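Local coordinates for protein nucleoside-diphosphate-sugar epimerase (Pseudomonas aeruginosa, PDB 2X4G) that probably acts on nucleotide sugars as an NAD(P)-dependent epimerase or dehydratase of the Rossmann-fold clan, though its own reaction remains to be established, at residues A[175-180]-A[237-242]. Residues are numbered along the deposited sequence; the frame is centred on the assembly and turned at random.
Sequences PVVIGI and ERYLLT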
ATOM      1  N   PRO A 175     -32.353  12.528 -17.673  1.00 50.95           N
ATOM      2  CA  PRO A 175     -31.915  12.101 -19.001  1.00 49.68           C
ATOM      3  C   PRO A 175     -30.439  11.706 -19.074  1.00 47.96           C
ATOM      4  O   PRO A 175     -29.655  12.359 -19.753  1.00 46.66           O
ATOM      5  CB  PRO A 175     -32.209  13.325 -19.879  1.00 49.64           C
ATOM      6  CG  PRO A 175     -32.153  14.479 -18.970  1.00 50.06           C
ATOM      7  CD  PRO A 175     -32.476  13.994 -17.577  1.00 51.03           C
ATOM      8  N   VAL A 176     -30.073  10.618 -18.399  1.00 47.55           N
ATOM      9  CA  VAL A 176     -28.664  10.237 -18.264  1.00 45.80           C
ATOM     10  C   VAL A 176     -28.330   9.154 -19.248  1.00 45.25           C
ATOM     11  O   VAL A 176     -29.021   8.148 -19.304  1.00 45.62           O
ATOM     12  CB  VAL A 176     -28.320   9.708 -16.859  1.00 45.94           C
ATOM     13  CG1 VAL A 176     -26.999   8.958 -16.894  1.00 44.25           C
ATOM     14  CG2 VAL A 176     -28.264  10.830 -15.865  1.00 44.85           C
ATOM     15  N   VAL A 177     -27.266   9.376 -20.018  1.00 44.07           N
ATOM     16  CA  VAL A 177     -26.692   8.360 -20.877  1.00 43.60           C
ATOM     17  C   VAL A 177     -25.322   8.014 -20.286  1.00 43.26           C
ATOM     18  O   VAL A 177     -24.657   8.883 -19.720  1.00 43.17           O
ATOM     19  CB  VAL A 177     -26.550   8.873 -22.329  1.00 43.38           C
ATOM     20  CG1 VAL A 177     -25.856   7.825 -23.218  1.00 42.57           C
ATOM     21  CG2 VAL A 177     -27.937   9.275 -22.915  1.00 43.26           C
ATOM     22  N   ILE A 178     -24.895   6.758 -20.403  1.00 43.16           N
ATOM     23  CA  ILE A 178     -23.584   6.361 -19.891  1.00 42.31           C
ATOM     24  C   ILE A 178     -22.621   5.949 -21.010  1.00 41.32           C
ATOM     25  O   ILE A 178     -22.900   5.022 -21.774  1.00 41.11           O
ATOM     26  CB  ILE A 178     -23.712   5.220 -18.901  1.00 43.08           C
ATOM     27  CG1 ILE A 178     -24.686   5.603 -17.799  1.00 44.70           C
ATOM     28  CG2 ILE A 178     -22.361   4.884 -18.298  1.00 42.42           C
ATOM     29  CD1 ILE A 178     -25.052   4.433 -16.932  1.00 47.02           C
ATOM     30  N   GLY A 179     -21.487   6.654 -21.081  1.00 40.13           N
ATOM     31  CA  GLY A 179     -20.426   6.391 -22.053  1.00 39.11           C
ATOM     32  C   GLY A 179     -19.210   5.840 -21.342  1.00 38.71           C
ATOM     33  O   GLY A 179     -18.736   6.426 -20.382  1.00 39.14           O
ATOM     34  N   ILE A 180     -18.726   4.696 -21.814  1.00 38.88           N
ATOM     35  CA  ILE A 180     -17.725   3.895 -21.134  1.00 38.37           C
ATOM     36  C   ILE A 180     -16.592   3.673 -22.103  1.00 38.46           C
ATOM     37  O   ILE A 180     -16.651   2.750 -22.900  1.00 39.23           O
ATOM     38  CB  ILE A 180     -18.274   2.498 -20.745  1.00 38.73           C
ATOM     39  CG1 ILE A 180     -19.536   2.607 -19.889  1.00 38.96           C
ATOM     40  CG2 ILE A 180     -17.212   1.680 -19.997  1.00 38.12           C
ATOM     41  CD1 ILE A 180     -20.134   1.237 -19.543  1.00 39.27           C
ATOM     42  N   GLU A 237     -28.974   3.985 -21.205  1.00 48.39           N
ATOM     43  CA  GLU A 237     -28.136   2.940 -21.796  1.00 48.43           C
ATOM     44  C   GLU A 237     -26.635   3.217 -21.632  1.00 46.93           C
ATOM     45  O   GLU A 237     -26.206   4.368 -21.511  1.00 46.32           O
ATOM     46  CB  GLU A 237     -28.454   2.804 -23.276  1.00 49.19           C
ATOM     47  CG  GLU A 237     -29.894   2.371 -23.598  1.00 52.52           C
ATOM     48  CD  GLU A 237     -30.241   1.040 -22.978  1.00 57.16           C
ATOM     49  OE1 GLU A 237     -31.317   0.939 -22.336  1.00 61.01           O
ATOM     50  OE2 GLU A 237     -29.420   0.100 -23.111  1.00 60.21           O
ATOM     51  N   ARG A 238     -25.842   2.153 -21.632  1.00 46.51           N
ATOM     52  CA  ARG A 238     -24.376   2.260 -21.668  1.00 45.37           C
ATOM     53  C   ARG A 238     -23.891   2.146 -23.109  1.00 44.65           C
ATOM     54  O   ARG A 238     -24.530   1.492 -23.939  1.00 45.67           O
ATOM     55  CB  ARG A 238     -23.719   1.157 -20.838  1.00 45.80           C
ATOM     56  CG  ARG A 238     -24.376   0.950 -19.484  1.00 48.03           C
ATOM     57  CD  ARG A 238     -23.467   0.332 -18.442  1.00 49.72           C
ATOM     58  NE  ARG A 238     -23.479  -1.125 -18.503  1.00 53.14           N
ATOM     59  CZ  ARG A 238     -23.251  -1.944 -17.470  1.00 55.18           C
ATOM     60  NH1 ARG A 238     -23.000  -1.480 -16.247  1.00 54.76           N
ATOM     61  NH2 ARG A 238     -23.296  -3.251 -17.669  1.00 57.32           N
ATOM     62  N   TYR A 239     -22.772   2.793 -23.415  1.00 43.01           N
ATOM     63  CA  TYR A 239     -22.136   2.631 -24.715  1.00 41.83           C
ATOM     64  C   TYR A 239     -20.637   2.535 -24.546  1.00 40.47           C
ATOM     65  O   TYR A 239     -19.977   3.494 -24.143  1.00 38.61           O
ATOM     66  CB  TYR A 239     -22.486   3.787 -25.641  1.00 41.74           C
ATOM     67  CG  TYR A 239     -23.937   3.829 -25.993  1.00 43.02           C
ATOM     68  CD1 TYR A 239     -24.835   4.567 -25.236  1.00 42.79           C
ATOM     69  CD2 TYR A 239     -24.422   3.103 -27.067  1.00 43.85           C
ATOM     70  CE1 TYR A 239     -26.180   4.602 -25.566  1.00 44.01           C
ATOM     71  CE2 TYR A 239     -25.762   3.123 -27.393  1.00 45.38           C
ATOM     72  CZ  TYR A 239     -26.633   3.879 -26.643  1.00 45.73           C
ATOM     73  OH  TYR A 239     -27.963   3.889 -26.980  1.00 48.56           O
ATOM     74  N   LEU A 240     -20.116   1.346 -24.839  1.00 40.61           N
ATOM     75  CA  LEU A 240     -18.687   1.101 -24.863  1.00 39.83           C
ATOM     76  C   LEU A 240     -18.034   1.770 -26.098  1.00 39.47           C
ATOM     77  O   LEU A 240     -18.454   1.570 -27.248  1.00 39.05           O
ATOM     78  CB  LEU A 240     -18.428  -0.393 -24.853  1.00 40.61           C
ATOM     79  CG  LEU A 240     -18.684  -1.129 -23.541  1.00 40.56           C
ATOM     80  CD1 LEU A 240     -18.729  -2.635 -23.790  1.00 38.41           C
ATOM     81  CD2 LEU A 240     -17.578  -0.759 -22.520  1.00 39.67           C
ATOM     82  N   LEU A 241     -17.023   2.596 -25.819  1.00 38.66           N
ATOM     83  CA  LEU A 241     -16.327   3.365 -26.825  1.00 37.61           C
ATOM     84  C   LEU A 241     -14.938   2.747 -26.880  1.00 37.57           C
ATOM     85  O   LEU A 241     -14.143   2.964 -26.002  1.00 36.67           O
ATOM     86  CB  LEU A 241     -16.308   4.850 -26.433  1.00 36.84           C
ATOM     87  CG  LEU A 241     -17.696   5.490 -26.187  1.00 35.82           C
ATOM     88  CD1 LEU A 241     -17.580   6.913 -25.689  1.00 31.50           C
ATOM     89  CD2 LEU A 241     -18.574   5.447 -27.450  1.00 34.20           C
ATOM     90  N   THR A 242     -14.683   1.950 -27.919  1.00 38.55           N
ATOM     91  CA  THR A 242     -13.559   1.024 -27.954  1.00 38.87           C
ATOM     92  C   THR A 242     -12.636   1.333 -29.095  1.00 39.42           C
ATOM     93  O   THR A 242     -13.033   1.970 -30.062  1.00 39.90           O
ATOM     94  CB  THR A 242     -14.039  -0.419 -28.154  1.00 39.61           C
ATOM     95  OG1 THR A 242     -14.671  -0.539 -29.427  1.00 39.81           O
ATOM     96  CG2 THR A 242     -15.044  -0.804 -27.102  1.00 39.90           C
TER
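I178 and I180 meet the chain from E237 to L241 through four backbone hydrogen bonds that illustrate how two parallel strands join. I178 N gives its hydrogen to E237 O at 2.9 Å, and I178 O takes one from Y239 N at 2.8 Å, the most bent of the set at 136° about the hydrogen. I180 repeats the pattern two residues on, its N bonding Y239 O while its O receives L241 N at 2.9 Å. The N-H and the C=O of each isoleucine are thus both bonded to the same neighbouring strand, and CA-H...O contacts from R238 and L240 supplement the bonds to I178 O and I180 O. The axes of the short strands come within 4.6 Å, their directions differing by 23°.

Apolar contacts form on both faces. On the face of I178, R238, I180 and L240, I180 reaches in two directions: its CG2 lies against L240 CD2 at 3.5 Å, whereas CD1 meets the aliphatic R238 CD at 3.6 Å. On the face of Y239, V177 CG1 lies at the edge of the tyrosine ring, 4.0 Å from Y239 CD1. With CG1 placed trans to the V177 nitrogen (chi1 176°), the branch comes beside the ring.

The polar ends have their strongest partners outside the two segments. R238 forms a salt bridge with D163 of helix 154-171 and a cation-pi contact with F144; E237 is paired with K310, and Y239 OH is hydrogen-bonded to E314.

Strand 176-185 pairs in parallel with strand 121-124 as well, and the bonds described here join strand 238-247 to that mixed, mainly parallel sheet, with helix 154-171 packed against I178 and R238: the Rossmann-type core expected of the NAD-dependent epimerase/dehydratase family.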